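Local structure of Lmo2125 protein (Listeria monocytogenes serovar 1/2a, 5TU0) at residues A111-L116 with E334-A339; D162-Y167 with S268-G273. The protein binds maltose and, as a membrane-attached solute-binding lipoprotein, probably delivers the sugar to a transporter for uptake into the cell. The protein carries 2 engineered substitutions. All coordinates share one frame; numbering follows the deposited sequence.

Contact 1: A111-L116 with E334-A339; sequences AIIETL and EQYKNA
T115 and Y336 bring the two backbones closest, with CA atoms 6.2 Å apart, where strand 105-121 passes the C-terminal part of helix 327-336 and the type I beta turn from Y336 to A339. The Y336 ring carries the contact. I113 lies over one of its faces in a CH-pi contact, CB 3.8 Å from the ring centroid and 20° off the normal. The two branches of I113 spread along the same ring: CG2 reaches the phenol end, 3.5 Å from Y336 CZ, while CD1 lies at the root, 3.7 Å from Y336 CG. In the ring plane, E114 O faces the edge at CE1. T115 turns CG2 to the helix, where it packs on Q335 CB; with chi1 at -172°, OG1 swings instead to the A339 methyl and to its hydrogen-bond partner, F270 O. In Q335, chi1 (-170°) brings CG to 3.2 Å from L116 O, a buried carbonyl without a polar partner in the model, and the bend at chi2 turns the amide away so that OE1 accepts from I258 N. D96 and Q99 of helix 94-99 hold Y336 OH while I113 covers a face, together limiting the ring's movement. R318 of helix 315-323 touches both I113 and Y336; the E114 side chain, directed away from helix 327-336, touches both glucose units, and I113 pairs with V311 inside the mixed sheet.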
loop_
_atom_site.group_PDB
_atom_site.type_symbol
_atom_site.label_atom_id
_atom_site.label_comp_id
_atom_site.label_asym_id
_atom_site.label_seq_id
_atom_site.Cartn_x
_atom_site.Cartn_y
_atom_site.Cartn_z
ATOM N N ALA A 111 -12.290 -2.758 1.879
ATOM C CA ALA A 111 -12.615 -3.727 0.860
ATOM C C ALA A 111 -11.437 -4.570 0.340
ATOM O O ALA A 111 -11.617 -5.764 0.058
ATOM C CB ALA A 111 -13.254 -2.997 -0.299
ATOM N N ILE A 112 -10.257 -3.951 0.204
ATOM C CA ILE A 112 -9.085 -4.599 -0.349
ATOM C C ILE A 112 -7.876 -4.235 0.482
ATOM O O ILE A 112 -7.743 -3.092 0.895
ATOM C CB ILE A 112 -8.834 -4.123 -1.797
ATOM C CG1 ILE A 112 -9.975 -4.587 -2.723
ATOM C CG2 ILE A 112 -7.490 -4.624 -2.333
ATOM C CD1 ILE A 112 -9.881 -4.058 -4.138
ATOM N N ILE A 113 -7.007 -5.207 0.734
ATOM C CA ILE A 113 -5.764 -4.938 1.451
ATOM C C ILE A 113 -4.610 -5.270 0.539
ATOM O O ILE A 113 -4.726 -6.111 -0.327
ATOM C CB ILE A 113 -5.605 -5.737 2.772
ATOM C CG1 ILE A 113 -5.658 -7.264 2.532
ATOM C CG2 ILE A 113 -6.669 -5.295 3.768
ATOM C CD1 ILE A 113 -5.000 -8.095 3.621
ATOM N N GLU A 114 -3.506 -4.570 0.726
ATOM C CA GLU A 114 -2.295 -4.867 -0.007
ATOM C C GLU A 114 -1.089 -4.305 0.710
ATOM O O GLU A 114 -1.207 -3.381 1.496
ATOM C CB GLU A 114 -2.350 -4.367 -1.453
ATOM C CG GLU A 114 -2.575 -2.887 -1.641
ATOM C CD GLU A 114 -2.325 -2.441 -3.078
ATOM O OE1 GLU A 114 -2.238 -3.310 -3.998
ATOM O OE2 GLU A 114 -2.192 -1.214 -3.286
ATOM N N THR A 115 0.060 -4.911 0.464
ATOM C CA THR A 115 1.288 -4.431 1.036
ATOM C C THR A 115 2.409 -5.033 0.211
ATOM O O THR A 115 2.167 -5.874 -0.672
ATOM C CB THR A 115 1.438 -4.806 2.532
ATOM O OG1 THR A 115 2.586 -4.147 3.083
ATOM C CG2 THR A 115 1.596 -6.304 2.732
ATOM N N LEU A 116 3.616 -4.587 0.490
ATOM C CA LEU A 116 4.796 -5.078 -0.186
ATOM C C LEU A 116 5.094 -6.529 0.178
ATOM O O LEU A 116 4.835 -6.976 1.291
ATOM C CB LEU A 116 6.004 -4.201 0.133
ATOM C CG LEU A 116 5.990 -2.769 -0.378
ATOM C CD1 LEU A 116 7.306 -2.094 -0.008
ATOM C CD2 LEU A 116 5.783 -2.708 -1.880
ATOM N N GLU A 334 0.051 -12.744 4.833
ATOM C CA GLU A 334 1.052 -12.951 5.872
ATOM C C GLU A 334 1.784 -11.666 6.196
ATOM O O GLU A 334 1.930 -11.314 7.362
ATOM C CB GLU A 334 2.058 -14.024 5.430
ATOM C CG GLU A 334 3.100 -14.409 6.469
ATOM C CD GLU A 334 2.497 -14.990 7.738
ATOM O OE1 GLU A 334 1.447 -15.674 7.662
ATOM O OE2 GLU A 334 3.098 -14.770 8.815
ATOM N N GLN A 335 2.224 -10.956 5.169
ATOM C CA GLN A 335 2.971 -9.718 5.388
ATOM C C GLN A 335 2.089 -8.621 6.001
ATOM O O GLN A 335 2.542 -7.831 6.827
ATOM C CB GLN A 335 3.610 -9.222 4.093
ATOM C CG GLN A 335 4.590 -8.093 4.314
ATOM C CD GLN A 335 5.767 -8.521 5.170
ATOM O OE1 GLN A 335 6.328 -9.597 4.984
ATOM N NE2 GLN A 335 6.142 -7.677 6.113
ATOM N N TYR A 336 0.815 -8.605 5.631
ATOM C CA TYR A 336 -0.102 -7.577 6.142
ATOM C C TYR A 336 -0.187 -7.604 7.676
ATOM O O TYR A 336 -0.418 -6.570 8.306
ATOM C CB TYR A 336 -1.485 -7.734 5.494
ATOM C CG TYR A 336 -2.356 -6.521 5.607
ATOM C CD1 TYR A 336 -2.191 -5.442 4.732
ATOM C CD2 TYR A 336 -3.356 -6.449 6.558
ATOM C CE1 TYR A 336 -3.009 -4.329 4.814
ATOM C CE2 TYR A 336 -4.173 -5.345 6.646
ATOM C CZ TYR A 336 -3.987 -4.289 5.781
ATOM O OH TYR A 336 -4.809 -3.200 5.900
ATOM N N LYS A 337 0.049 -8.775 8.276
ATOM C CA LYS A 337 0.042 -8.922 9.740
ATOM C C LYS A 337 1.051 -7.981 10.388
ATOM O O LYS A 337 0.840 -7.524 11.505
ATOM C CB LYS A 337 0.388 -10.352 10.175
ATOM C CG LYS A 337 -0.567 -11.438 9.714
ATOM C CD LYS A 337 -0.005 -12.798 10.090
ATOM C CE LYS A 337 -0.795 -13.930 9.475
ATOM N NZ LYS A 337 -2.209 -13.926 9.924
ATOM N N ASN A 338 2.129 -7.688 9.670
ATOM C CA ASN A 338 3.189 -6.814 10.180
ATOM C C ASN A 338 3.171 -5.408 9.579
ATOM O O ASN A 338 4.058 -4.620 9.865
ATOM C CB ASN A 338 4.552 -7.473 9.907
ATOM C CG ASN A 338 4.649 -8.874 10.484
ATOM O OD1 ASN A 338 4.898 -9.837 9.762
ATOM N ND2 ASN A 338 4.414 -8.996 11.759
ATOM N N ALA A 339 2.171 -5.096 8.748
ATOM C CA ALA A 339 2.077 -3.774 8.129
ATOM C C ALA A 339 1.259 -2.813 8.983
ATOM O O ALA A 339 0.278 -3.227 9.612
ATOM C CB ALA A 339 1.447 -3.886 6.749
#

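Contact 2: D162-Y167 with S268-G273. With GLC (alpha-D-glucopyranose), chain B.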
loop_
_atom_site.group_PDB
_atom_site.type_symbol
_atom_site.label_atom_id
_atom_site.label_comp_id
_atom_site.label_asym_id
_atom_site.label_seq_id
_atom_site.Cartn_x
_atom_site.Cartn_y
_atom_site.Cartn_z
ATOM N N ASP A 162 13.201 5.145 -2.442
ATOM C CA ASP A 162 11.791 5.501 -2.354
ATOM C C ASP A 162 11.319 5.180 -0.924
ATOM O O ASP A 162 11.294 4.013 -0.506
ATOM C CB ASP A 162 11.009 4.704 -3.411
ATOM C CG ASP A 162 9.552 5.138 -3.549
ATOM O OD1 ASP A 162 8.922 5.524 -2.549
ATOM O OD2 ASP A 162 9.021 5.030 -4.676
ATOM N N PHE A 163 10.954 6.215 -0.172
ATOM C CA PHE A 163 10.504 6.029 1.202
ATOM C C PHE A 163 9.326 5.076 1.324
ATOM O O PHE A 163 9.191 4.401 2.329
ATOM C CB PHE A 163 10.165 7.371 1.832
ATOM C CG PHE A 163 9.743 7.277 3.254
ATOM C CD1 PHE A 163 10.636 6.854 4.224
ATOM C CD2 PHE A 163 8.466 7.686 3.644
ATOM C CE1 PHE A 163 10.254 6.787 5.551
ATOM C CE2 PHE A 163 8.087 7.618 4.973
ATOM C CZ PHE A 163 8.984 7.174 5.919
ATOM N N TYR A 164 8.474 5.003 0.308
ATOM C CA TYR A 164 7.374 4.036 0.368
ATOM C C TYR A 164 7.896 2.597 0.550
ATOM O O TYR A 164 7.287 1.781 1.251
ATOM C CB TYR A 164 6.468 4.146 -0.863
ATOM C CG TYR A 164 5.303 3.205 -0.790
ATOM C CD1 TYR A 164 4.159 3.537 -0.073
ATOM C CD2 TYR A 164 5.361 1.963 -1.396
ATOM C CE1 TYR A 164 3.093 2.652 0.011
ATOM C CE2 TYR A 164 4.314 1.080 -1.317
ATOM C CZ TYR A 164 3.186 1.430 -0.617
ATOM O OH TYR A 164 2.159 0.527 -0.551
ATOM N N PHE A 165 9.011 2.291 -0.105
ATOM C CA PHE A 165 9.657 0.991 -0.001
ATOM C C PHE A 165 10.520 0.821 1.244
ATOM O O PHE A 165 10.433 -0.203 1.933
ATOM C CB PHE A 165 10.500 0.729 -1.264
ATOM C CG PHE A 165 9.674 0.415 -2.468
ATOM C CD1 PHE A 165 9.046 1.420 -3.175
ATOM C CD2 PHE A 165 9.530 -0.895 -2.902
ATOM C CE1 PHE A 165 8.265 1.134 -4.286
ATOM C CE2 PHE A 165 8.752 -1.193 -4.015
ATOM C CZ PHE A 165 8.121 -0.182 -4.709
ATOM N N SER A 166 11.338 1.826 1.553
ATOM C CA SER A 166 12.230 1.721 2.692
ATOM C C SER A 166 11.596 1.913 4.058
ATOM O O SER A 166 12.207 1.522 5.060
ATOM C CB SER A 166 13.406 2.694 2.552
ATOM O OG SER A 166 12.946 4.028 2.595
ATOM N N TYR A 167 10.397 2.498 4.123
ATOM C CA TYR A 167 9.768 2.736 5.425
ATOM C C TYR A 167 9.710 1.501 6.308
ATOM O O TYR A 167 10.059 1.566 7.485
ATOM C CB TYR A 167 8.366 3.334 5.305
ATOM C CG TYR A 167 7.725 3.434 6.666
ATOM C CD1 TYR A 167 8.233 4.310 7.622
ATOM C CD2 TYR A 167 6.661 2.624 7.024
ATOM C CE1 TYR A 167 7.683 4.394 8.876
ATOM C CE2 TYR A 167 6.099 2.709 8.289
ATOM C CZ TYR A 167 6.614 3.598 9.201
ATOM O OH TYR A 167 6.087 3.695 10.454
ATOM N N SER A 268 8.209 -4.026 8.356
ATOM C CA SER A 268 6.905 -3.452 8.702
ATOM C C SER A 268 6.454 -2.386 7.713
ATOM O O SER A 268 6.429 -1.198 8.034
ATOM C CB SER A 268 6.987 -2.890 10.113
ATOM O OG SER A 268 7.388 -3.901 11.018
ATOM N N PRO A 269 6.066 -2.813 6.499
ATOM C CA PRO A 269 5.701 -1.869 5.456
ATOM C C PRO A 269 4.359 -1.191 5.701
ATOM O O PRO A 269 3.679 -1.558 6.641
ATOM C CB PRO A 269 5.613 -2.753 4.225
ATOM C CG PRO A 269 5.117 -4.053 4.758
ATOM C CD PRO A 269 5.788 -4.202 6.091
ATOM N N PHE A 270 4.017 -0.196 4.887
ATOM C CA PHE A 270 2.700 0.444 4.991
ATOM C C PHE A 270 1.602 -0.565 4.617
ATOM O O PHE A 270 1.759 -1.341 3.676
ATOM C CB PHE A 270 2.573 1.667 4.076
ATOM C CG PHE A 270 3.400 2.849 4.508
ATOM C CD1 PHE A 270 3.211 3.430 5.750
ATOM C CD2 PHE A 270 4.357 3.392 3.660
ATOM C CE1 PHE A 270 3.967 4.519 6.152
ATOM C CE2 PHE A 270 5.120 4.483 4.060
ATOM C CZ PHE A 270 4.916 5.050 5.302
ATOM N N ALA A 271 0.509 -0.541 5.373
ATOM C CA ALA A 271 -0.661 -1.387 5.109
ATOM C C ALA A 271 -1.562 -0.591 4.164
ATOM O O ALA A 271 -2.251 0.332 4.604
ATOM C CB ALA A 271 -1.396 -1.689 6.407
ATOM N N GLY A 272 -1.565 -0.943 2.883
ATOM C CA GLY A 272 -2.345 -0.231 1.881
ATOM C C GLY A 272 -3.634 -0.959 1.560
ATOM O O GLY A 272 -3.992 -1.969 2.201
ATOM N N GLY A 273 -4.337 -0.434 0.576
ATOM C CA GLY A 273 -5.601 -1.035 0.159
ATOM C C GLY A 273 -6.622 0.002 -0.233
ATOM O O GLY A 273 -6.291 1.171 -0.412
HETATM C C1 GLC B . 1.388 2.388 -4.458
HETATM C C2 GLC B . 0.534 2.859 -3.278
HETATM C C3 GLC B . 0.593 4.374 -3.114
HETATM C C4 GLC B . 2.049 4.829 -3.039
HETATM C C5 GLC B . 2.804 4.353 -4.279
HETATM C C6 GLC B . 4.267 4.793 -4.238
HETATM O O2 GLC B . -0.825 2.448 -3.459
HETATM O O3 GLC B . -0.117 4.759 -1.931
HETATM O O4 GLC B . 2.127 6.255 -2.918
HETATM O O5 GLC B . 2.719 2.923 -4.370
HETATM O O6 GLC B . 5.041 4.065 -5.201
HETATM O O HOH W 1 5.470 0.182 2.386
HETATM O O HOH W 2 3.390 -1.472 1.484
#
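F270 pushes its ring into a hollow at the start of helix 163-172, forming an aromatic cluster with Y164 and Y167 beside the sugar pocket of this solute-binding protein. Y167, in the modelled conformer, one of two, forms one wall: it makes an offset stack with F270, centroids 4.3 Å apart and planes 7° from parallel, with F270 CZ over the rim of the Y167 face. F163 closes the tip, its CE2 meeting the F270 edge near the ring plane. Y164 closes another side obliquely, CD1 3.7 Å from F270 CD2, the planes turned by 33°. A chi1 of -177° sends the Y164 ring out from the helix, where one glucose unit of the maltose lies over one face, GLC C4 3.9 Å from Y164 CD1. Over the centre of the opposite face sits water 1. F270 touches CD1 and CE1 of Y164 from the side away from the sugar, which probably helps position that ring. The helix start is held by D162 at the N-cap, its OD1 accepting from Y164 N. Waters fill the notches between the backbones: water 2 joins Y164 OH to F270 O, while water 1 donates to Y164 O at 2.7 Å and accepts from F270 N at 2.9 Å.

How the contacts relate
Contacts 1 and 2 lie with centres about 10 Å apart near the middle of the chain and meet on one mixed sheet, where strands 105-121 and 272-278 run antiparallel as neighbours. Along the chain the order is 111-116, 162-167, 268-273, 334-339, so contact 2 falls wholly between the two halves of contact 1. Segment 268-273 of contact 2 is the part that touches contact 1: E114 O is 2.8 Å from G272 N, a probable hydrogen bond, and P269 packs against T115 and A339. Each contact supplies one sugar-pocket residue, E114 from the strand and Y164 from the helix, so elements distant in sequence converge around the bound maltose.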